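Local coordinates for conserved hypothetical protein (Streptococcus pneumoniae, PDB 4QDY) that is of unknown function but carries two YbbR-like domains, built largely of β-strands, and forms a two-chain assembly, at residues A[14-19]-A[59-64]; A[38-43]-A[80-85]; A[165-170]-A[186-191]. All blocks are in the same frame, centred on the assembly; numbering follows the deposited sequence.

From the N terminus, strand 9-21 comes first, and its residues 14-19 pair in parallel with 59-64, closing contact 1 across a span that holds strand 35-42 and helix 45-52. Contact 2 opens within that span, at 38-43, and closes beyond it at 80-85, so the two loops cross rather than nest; it ties strand 35-42 to the loop between strands 71-80 and 87-113. The two touch through the backbone of Lys60 and Glu80, within the first YbbR-like range. Contact 3 follows in series, joining strands 164-173 and 183-196 as a β-hairpin, its centre about 31 Å from that of contact 1. Contacts 1 and 3 both reach the second subunit.

Contact 1: residues A[14-19]-A[59-64]; sequences TNVPID and FKVTAD
Asp19 meets segment 59-64 through both ends of its backbone. Its N donates to Val61 O at 2.8 Å, in the carbonyl plane and nearly straight at the hydrogen. Its O accepts from Ala63 N at 3.1 Å. That second donor stands well above the carbonyl plane, 45° out of it. Spanning Thr62 in this way is the mark of a parallel β pair, with Asp19 opposite Thr62; it joins strands 9-21 and 60-64 within the mixed sheet of a YbbR-like domain.

Side chains divide between the two faces. On one, Asp19 CB lies 3.9 Å from Thr62 CG2. On the other, Ile18 CG2 rests 4.1 Å from Ala63 CB. Nearer the start of the pair, Val16 reaches across with a single branch: CG1 stands anti to its own N (chi1 -174°), which brings this methyl 3.7 Å from Val61 CG1 and 3.8 Å from Phe59 CE1. Val16 and Phe59 approach from opposite directions, and the methyl meets the ring obliquely.

Further out, Leu77 of strand 71-80 packs on Ile18, Val61 and Ala63, while backbone bonds from Val16 to Val36 and from Thr62 to Ser78 join the pair to strands on both flanks. Asn15 ND2 is hydrogen-bonded to Tyr22 O of the second subunit.

The chemistry therefore shifts along the pair: two backbone bonds set the register of Asp19 with Thr62, and towards Val16 apolar contacts take over, including one to the Phe59 ring.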
loop_
_atom_site.group_PDB
_atom_site.type_symbol
_atom_site.label_atom_id
_atom_site.label_comp_id
_atom_site.label_asym_id
_atom_site.label_seq_id
_atom_site.Cartn_x
_atom_site.Cartn_y
_atom_site.Cartn_z
ATOM N N THR A 14 -3.316 15.334 -5.860
ATOM C CA THR A 14 -3.386 13.874 -5.961
ATOM C C THR A 14 -1.983 13.270 -5.810
ATOM O O THR A 14 -0.989 13.991 -5.935
ATOM C CB THR A 14 -4.037 13.435 -7.286
ATOM O OG1 THR A 14 -3.300 13.984 -8.382
ATOM C CG2 THR A 14 -5.510 13.826 -7.382
ATOM N N ASN A 15 -1.921 11.944 -5.533
ATOM C CA ASN A 15 -0.712 11.127 -5.366
ATOM C C ASN A 15 0.132 11.637 -4.172
ATOM O O ASN A 15 1.345 11.841 -4.308
ATOM C CB ASN A 15 0.131 11.114 -6.666
ATOM C CG ASN A 15 -0.603 10.684 -7.919
ATOM O OD1 ASN A 15 -1.773 10.277 -7.899
ATOM N ND2 ASN A 15 0.074 10.781 -9.052
ATOM N N VAL A 16 -0.514 11.831 -3.003
ATOM C CA VAL A 16 0.179 12.311 -1.802
ATOM C C VAL A 16 0.525 11.084 -0.932
ATOM O O VAL A 16 -0.386 10.446 -0.398
ATOM C CB VAL A 16 -0.629 13.382 -1.014
ATOM C CG1 VAL A 16 0.189 13.943 0.142
ATOM C CG2 VAL A 16 -1.078 14.515 -1.929
ATOM N N PRO A 17 1.821 10.720 -0.792
ATOM C CA PRO A 17 2.158 9.537 0.022
ATOM C C PRO A 17 2.057 9.821 1.523
ATOM O O PRO A 17 2.329 10.941 1.956
ATOM C CB PRO A 17 3.599 9.223 -0.387
ATOM C CG PRO A 17 4.163 10.516 -0.846
ATOM C CD PRO A 17 3.028 11.351 -1.369
ATOM N N ILE A 18 1.676 8.798 2.307
ATOM C CA ILE A 18 1.508 8.881 3.763
ATOM C C ILE A 18 2.810 8.468 4.459
ATOM O O ILE A 18 3.360 7.407 4.150
ATOM C CB ILE A 18 0.315 7.999 4.246
ATOM C CG1 ILE A 18 -0.938 8.159 3.351
ATOM C CG2 ILE A 18 0.005 8.260 5.731
ATOM C CD1 ILE A 18 -2.003 7.075 3.537
ATOM N N ASP A 19 3.284 9.290 5.413
ATOM C CA ASP A 19 4.491 8.977 6.170
ATOM C C ASP A 19 4.052 8.303 7.473
ATOM O O ASP A 19 3.726 8.968 8.455
ATOM C CB ASP A 19 5.350 10.239 6.398
ATOM C CG ASP A 19 6.781 9.970 6.842
ATOM O OD1 ASP A 19 6.975 9.180 7.797
ATOM O OD2 ASP A 19 7.704 10.597 6.277
ATOM N N PHE A 59 4.272 20.630 2.810
ATOM C CA PHE A 59 3.385 19.849 3.674
ATOM C C PHE A 59 3.655 18.349 3.509
ATOM O O PHE A 59 4.177 17.911 2.484
ATOM C CB PHE A 59 1.886 20.150 3.418
ATOM C CG PHE A 59 1.203 19.443 2.266
ATOM C CD1 PHE A 59 0.624 18.189 2.442
ATOM C CD2 PHE A 59 1.064 20.062 1.033
ATOM C CE1 PHE A 59 -0.012 17.539 1.383
ATOM C CE2 PHE A 59 0.404 19.421 -0.021
ATOM C CZ PHE A 59 -0.126 18.162 0.161
ATOM N N LYS A 60 3.253 17.570 4.523
ATOM C CA LYS A 60 3.384 16.118 4.562
ATOM C C LYS A 60 2.213 15.507 5.320
ATOM O O LYS A 60 1.772 16.076 6.323
ATOM C CB LYS A 60 4.720 15.718 5.209
ATOM N N VAL A 61 1.691 14.368 4.836
ATOM C CA VAL A 61 0.596 13.684 5.520
ATOM C C VAL A 61 1.240 12.519 6.300
ATOM O O VAL A 61 1.994 11.725 5.732
ATOM C CB VAL A 61 -0.584 13.253 4.602
ATOM C CG1 VAL A 61 -0.140 12.354 3.457
ATOM C CG2 VAL A 61 -1.708 12.602 5.402
ATOM N N THR A 62 0.998 12.483 7.619
ATOM C CA THR A 62 1.589 11.480 8.504
ATOM C C THR A 62 0.526 10.684 9.273
ATOM O O THR A 62 -0.625 11.103 9.382
ATOM C CB THR A 62 2.555 12.143 9.516
ATOM O OG1 THR A 62 1.842 13.070 10.336
ATOM C CG2 THR A 62 3.740 12.832 8.850
ATOM N N ALA A 63 0.951 9.529 9.806
ATOM C CA ALA A 63 0.194 8.594 10.639
ATOM C C ALA A 63 1.133 7.958 11.660
ATOM O O ALA A 63 2.279 7.663 11.322
ATOM C CB ALA A 63 -0.477 7.533 9.777
ATOM N N ASP A 64 0.676 7.792 12.911
ATOM C CA ASP A 64 1.506 7.225 13.977
ATOM C C ASP A 64 0.863 5.941 14.511
ATOM O O ASP A 64 -0.302 5.956 14.911
ATOM C CB ASP A 64 1.705 8.262 15.103
ATOM C CG ASP A 64 2.707 7.893 16.182
ATOM O OD1 ASP A 64 3.471 6.924 15.984
ATOM O OD2 ASP A 64 2.774 8.618 17.197
#

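Contact 2: residues A[38-43]-A[80-85]; sequences VVLTGA and EDLPNG
Leu40 O, on the residue whose side chain reaches across to Leu82, takes a hydrogen bond from Thr10 OG1, and Leu40 is also backbone-bonded to Asn11; strand 38-42 is thus held to strand 9-21 while the Leu40 side chain points to the 80-85 loop. Across the contact itself the meeting is apolar and narrow, 112 Å² summed over both sides. Leu40 CD2 lies 3.9 Å from Leu82 CD1; the two side chains run antiparallel and overlap at their ends, methyl beside methyl. Leu82 extends its CG anti to its N (chi1 179°), and together the two side chains bridge a backbone gap in which the CA atoms of Leu40 and Leu82 stand 9.8 Å apart.

Farther along, the two segments converge: Gly42 CA and Gly85 CA are 6.0 Å apart, and Gly85 O comes within 3.7 Å of Gly42 CA. Gly85 has a positive phi of 91°, a backbone shape well suited to glycine. The touching parts run only 26° apart in direction, yet they form no β bridge.

Ala88 of strand 87-113, Phe59 and Leu48 surround the leucine pair with apolar groups, and Glu51 of helix 45-52 also touches Leu40. Pro83 meets Glu51 too, so the segment after strand 71-80 packs across both strand 35-42 and this helix of the YbbR-like domain.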
loop_
_atom_site.group_PDB
_atom_site.type_symbol
_atom_site.label_atom_id
_atom_site.label_comp_id
_atom_site.label_asym_id
_atom_site.label_seq_id
_atom_site.Cartn_x
_atom_site.Cartn_y
_atom_site.Cartn_z
ATOM N N VAL A 38 -5.150 15.495 -1.166
ATOM C CA VAL A 38 -5.234 16.562 -0.168
ATOM C C VAL A 38 -5.949 17.756 -0.801
ATOM O O VAL A 38 -5.501 18.281 -1.825
ATOM C CB VAL A 38 -3.838 16.950 0.407
ATOM C CG1 VAL A 38 -3.943 18.109 1.395
ATOM C CG2 VAL A 38 -3.167 15.752 1.073
ATOM N N VAL A 39 -7.065 18.173 -0.186
ATOM C CA VAL A 39 -7.841 19.318 -0.657
ATOM C C VAL A 39 -7.249 20.570 -0.007
ATOM O O VAL A 39 -7.343 20.735 1.212
ATOM C CB VAL A 39 -9.367 19.169 -0.386
ATOM C CG1 VAL A 39 -10.149 20.329 -0.999
ATOM C CG2 VAL A 39 -9.902 17.836 -0.905
ATOM N N LEU A 40 -6.606 21.427 -0.810
ATOM C CA LEU A 40 -6.017 22.670 -0.313
ATOM C C LEU A 40 -6.945 23.849 -0.604
ATOM O O LEU A 40 -7.569 23.882 -1.662
ATOM C CB LEU A 40 -4.622 22.930 -0.915
ATOM C CG LEU A 40 -3.489 21.941 -0.626
ATOM C CD1 LEU A 40 -2.215 22.394 -1.299
ATOM C CD2 LEU A 40 -3.211 21.821 0.859
ATOM N N THR A 41 -7.052 24.803 0.344
ATOM C CA THR A 41 -7.894 25.998 0.203
ATOM C C THR A 41 -7.132 27.213 0.761
ATOM O O THR A 41 -6.563 27.146 1.853
ATOM C CB THR A 41 -9.263 25.801 0.900
ATOM O OG1 THR A 41 -9.844 24.557 0.498
ATOM C CG2 THR A 41 -10.245 26.939 0.617
ATOM N N GLY A 42 -7.135 28.302 -0.002
ATOM C CA GLY A 42 -6.471 29.545 0.371
ATOM C C GLY A 42 -6.645 30.655 -0.642
ATOM O O GLY A 42 -6.858 30.390 -1.828
ATOM N N ALA A 43 -6.561 31.913 -0.170
ATOM C CA ALA A 43 -6.693 33.113 -1.000
ATOM C C ALA A 43 -5.422 33.366 -1.819
ATOM O O ALA A 43 -5.503 33.953 -2.900
ATOM C CB ALA A 43 -6.999 34.317 -0.128
ATOM N N GLU A 80 1.267 17.923 8.425
ATOM C CA GLU A 80 2.379 18.615 9.077
ATOM C C GLU A 80 3.101 19.538 8.096
ATOM O O GLU A 80 3.119 19.262 6.896
ATOM C CB GLU A 80 3.377 17.612 9.682
ATOM C CG GLU A 80 2.798 16.741 10.787
ATOM C CD GLU A 80 3.749 15.762 11.453
ATOM O OE1 GLU A 80 4.982 15.877 11.253
ATOM O OE2 GLU A 80 3.258 14.900 12.217
ATOM N N ASP A 81 3.689 20.636 8.622
ATOM C CA ASP A 81 4.476 21.663 7.924
ATOM C C ASP A 81 3.668 22.354 6.789
ATOM O O ASP A 81 4.260 22.789 5.793
ATOM C CB ASP A 81 5.776 21.063 7.344
ATOM C CG ASP A 81 6.724 20.463 8.369
ATOM O OD1 ASP A 81 6.830 21.023 9.486
ATOM O OD2 ASP A 81 7.424 19.486 8.025
ATOM N N LEU A 82 2.338 22.504 6.964
ATOM C CA LEU A 82 1.497 23.206 5.991
ATOM C C LEU A 82 1.719 24.720 6.121
ATOM O O LEU A 82 1.600 25.245 7.235
ATOM C CB LEU A 82 0.000 22.855 6.161
ATOM C CG LEU A 82 -0.989 23.550 5.194
ATOM C CD1 LEU A 82 -0.975 22.904 3.810
ATOM C CD2 LEU A 82 -2.393 23.496 5.737
ATOM N N PRO A 83 2.030 25.442 5.013
ATOM C CA PRO A 83 2.253 26.898 5.123
ATOM C C PRO A 83 1.002 27.649 5.572
ATOM O O PRO A 83 -0.120 27.219 5.298
ATOM C CB PRO A 83 2.655 27.318 3.706
ATOM C CG PRO A 83 2.213 26.223 2.826
ATOM C CD PRO A 83 2.230 24.968 3.630
ATOM N N ASN A 84 1.216 28.765 6.285
ATOM C CA ASN A 84 0.174 29.637 6.830
ATOM C C ASN A 84 -0.676 30.244 5.711
ATOM O O ASN A 84 -0.168 30.528 4.621
ATOM C CB ASN A 84 0.801 30.748 7.682
ATOM C CG ASN A 84 1.585 30.262 8.886
ATOM O OD1 ASN A 84 1.293 29.219 9.490
ATOM N ND2 ASN A 84 2.564 31.051 9.306
ATOM N N GLY A 85 -1.963 30.412 5.998
ATOM C CA GLY A 85 -2.931 30.953 5.054
ATOM C C GLY A 85 -3.606 29.884 4.216
ATOM O O GLY A 85 -4.406 30.207 3.332
#

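Contact 3: residues A[165-170]-A[186-191]; sequences SGSVPL and PFDTIM
Leu170 crosses to segment 186-191 with every carbon of its side chain. CB begins 3.7 Å from Phe187 O. CG comes next, 4.0 Å from Thr189 CG2, and there the branches part: CD1 reaches Pro186 O at 3.4 Å and also approaches Asp188 O, while CD2 lies 3.8 Å from that same Thr189 CG2. CG stands anti to the residue's own carbonyl carbon (chi1 -71°), which turns the branch towards Thr189 and Pro186; Leu170 and Thr189 cross at about a right angle. Its backbone joins in too, since Leu170 N donates to Phe187 O at 3.1 Å.

Behind this end the strands pair as an antiparallel hairpin, their short axes 147° apart. Val168 and Thr189 form one hydrogen-bonded pair, Gly166 and Met191 another. Val168 N to Thr189 O, at 2.8 Å, arrives nearly along the C=O axis; the returning bond from Thr189 N to Val168 O is tilted from the carbonyl plane. Ser167 and Ile190 make the non-hydrogen-bonded pair between them.

On the face of Val168, Thr189 and Met191, Val168 CG2 lies 3.7 Å from Met191 CB, and the bent end of Met191, a selenomethionine, brings its CE beside Val168 CG1. Ala152 of the neighbouring strand 149-153 packs against Val168, Leu170 and Thr189. Thr189 OG1 is hydrogen-bonded to Asp132 OD1. Ser167, Pro169, Phe187 and Asp188 meet the second subunit, a mixture of polar and apolar groups.

Five backbone bonds thus fix the register of the hairpin, while the Val168–Met191 and Leu170–Thr189 contacts make its buried side chains apolar, with the one threonine hydroxyl among them satisfied by Asp132.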
loop_
_atom_site.group_PDB
_atom_site.type_symbol
_atom_site.label_atom_id
_atom_site.label_comp_id
_atom_site.label_asym_id
_atom_site.label_seq_id
_atom_site.Cartn_x
_atom_site.Cartn_y
_atom_site.Cartn_z
ATOM N N SER A 165 14.368 -14.137 -22.228
ATOM C CA SER A 165 15.185 -13.995 -21.030
ATOM C C SER A 165 14.970 -12.601 -20.470
ATOM O O SER A 165 15.192 -11.613 -21.177
ATOM C CB SER A 165 16.657 -14.270 -21.325
ATOM O OG SER A 165 17.444 -14.113 -20.155
ATOM N N GLY A 166 14.478 -12.533 -19.238
ATOM C CA GLY A 166 14.194 -11.268 -18.571
ATOM C C GLY A 166 13.701 -11.398 -17.147
ATOM O O GLY A 166 13.274 -12.476 -16.719
ATOM N N SER A 167 13.753 -10.279 -16.408
ATOM C CA SER A 167 13.322 -10.204 -15.018
ATOM C C SER A 167 11.802 -10.188 -14.925
ATOM O O SER A 167 11.139 -9.393 -15.602
ATOM C CB SER A 167 13.908 -8.972 -14.338
ATOM O OG SER A 167 15.324 -9.024 -14.340
ATOM N N VAL A 168 11.255 -11.096 -14.103
ATOM C CA VAL A 168 9.818 -11.234 -13.866
ATOM C C VAL A 168 9.559 -11.074 -12.354
ATOM O O VAL A 168 10.314 -11.634 -11.553
ATOM C CB VAL A 168 9.213 -12.558 -14.423
ATOM C CG1 VAL A 168 9.283 -12.609 -15.946
ATOM C CG2 VAL A 168 9.859 -13.799 -13.805
ATOM N N PRO A 169 8.516 -10.316 -11.936
ATOM C CA PRO A 169 8.268 -10.153 -10.493
ATOM C C PRO A 169 7.768 -11.434 -9.823
ATOM O O PRO A 169 7.165 -12.288 -10.476
ATOM C CB PRO A 169 7.184 -9.075 -10.443
ATOM C CG PRO A 169 6.484 -9.172 -11.744
ATOM C CD PRO A 169 7.532 -9.559 -12.741
ATOM N N LEU A 170 8.027 -11.555 -8.514
ATOM C CA LEU A 170 7.603 -12.685 -7.693
ATOM C C LEU A 170 6.427 -12.275 -6.810
ATOM O O LEU A 170 6.485 -11.233 -6.157
ATOM C CB LEU A 170 8.769 -13.219 -6.841
ATOM C CG LEU A 170 9.878 -13.973 -7.591
ATOM C CD1 LEU A 170 11.146 -14.025 -6.784
ATOM C CD2 LEU A 170 9.434 -15.372 -7.991
ATOM N N PRO A 186 14.416 -12.527 -3.093
ATOM C CA PRO A 186 14.448 -11.368 -4.010
ATOM C C PRO A 186 13.043 -10.979 -4.472
ATOM O O PRO A 186 12.140 -11.820 -4.462
ATOM C CB PRO A 186 15.310 -11.873 -5.177
ATOM C CG PRO A 186 15.126 -13.360 -5.166
ATOM C CD PRO A 186 15.039 -13.716 -3.710
ATOM N N PHE A 187 12.847 -9.698 -4.832
ATOM C CA PHE A 187 11.550 -9.177 -5.277
ATOM C C PHE A 187 11.213 -9.672 -6.696
ATOM O O PHE A 187 10.035 -9.703 -7.062
ATOM C CB PHE A 187 11.513 -7.640 -5.221
ATOM C CG PHE A 187 12.675 -6.915 -5.861
ATOM C CD1 PHE A 187 12.666 -6.612 -7.217
ATOM C CD2 PHE A 187 13.754 -6.490 -5.097
ATOM C CE1 PHE A 187 13.740 -5.939 -7.806
ATOM C CE2 PHE A 187 14.820 -5.803 -5.683
ATOM C CZ PHE A 187 14.806 -5.532 -7.034
ATOM N N ASP A 188 12.236 -10.067 -7.480
ATOM C CA ASP A 188 12.064 -10.590 -8.834
ATOM C C ASP A 188 13.114 -11.684 -9.120
ATOM O O ASP A 188 13.991 -11.940 -8.289
ATOM C CB ASP A 188 12.136 -9.460 -9.888
ATOM C CG ASP A 188 13.431 -8.669 -9.994
ATOM O OD1 ASP A 188 14.352 -8.908 -9.178
ATOM O OD2 ASP A 188 13.514 -7.788 -10.874
ATOM N N THR A 189 13.006 -12.333 -10.291
ATOM C CA THR A 189 13.895 -13.412 -10.725
ATOM C C THR A 189 14.037 -13.384 -12.254
ATOM O O THR A 189 13.187 -12.812 -12.936
ATOM C CB THR A 189 13.350 -14.771 -10.225
ATOM O OG1 THR A 189 14.281 -15.806 -10.537
ATOM C CG2 THR A 189 11.962 -15.104 -10.782
ATOM N N ILE A 190 15.092 -14.017 -12.786
ATOM C CA ILE A 190 15.302 -14.079 -14.231
ATOM C C ILE A 190 14.587 -15.341 -14.747
ATOM O O ILE A 190 14.857 -16.449 -14.273
ATOM C CB ILE A 190 16.808 -14.021 -14.659
ATOM C CG1 ILE A 190 17.503 -12.687 -14.261
ATOM C CG2 ILE A 190 16.975 -14.252 -16.164
ATOM C CD1 ILE A 190 17.947 -12.504 -12.772
HETATM N N MSE A 191 13.652 -15.147 -15.694
HETATM C CA MSE A 191 12.894 -16.221 -16.339
HETATM C C MSE A 191 13.464 -16.472 -17.734
HETATM O O MSE A 191 13.612 -15.525 -18.511
HETATM C CB MSE A 191 11.393 -15.875 -16.404
HETATM C CG MSE A 191 10.512 -17.031 -16.889
HETATM SE SE MSE A 191 8.631 -16.566 -17.174
HETATM C CE MSE A 191 8.850 -15.423 -18.651
#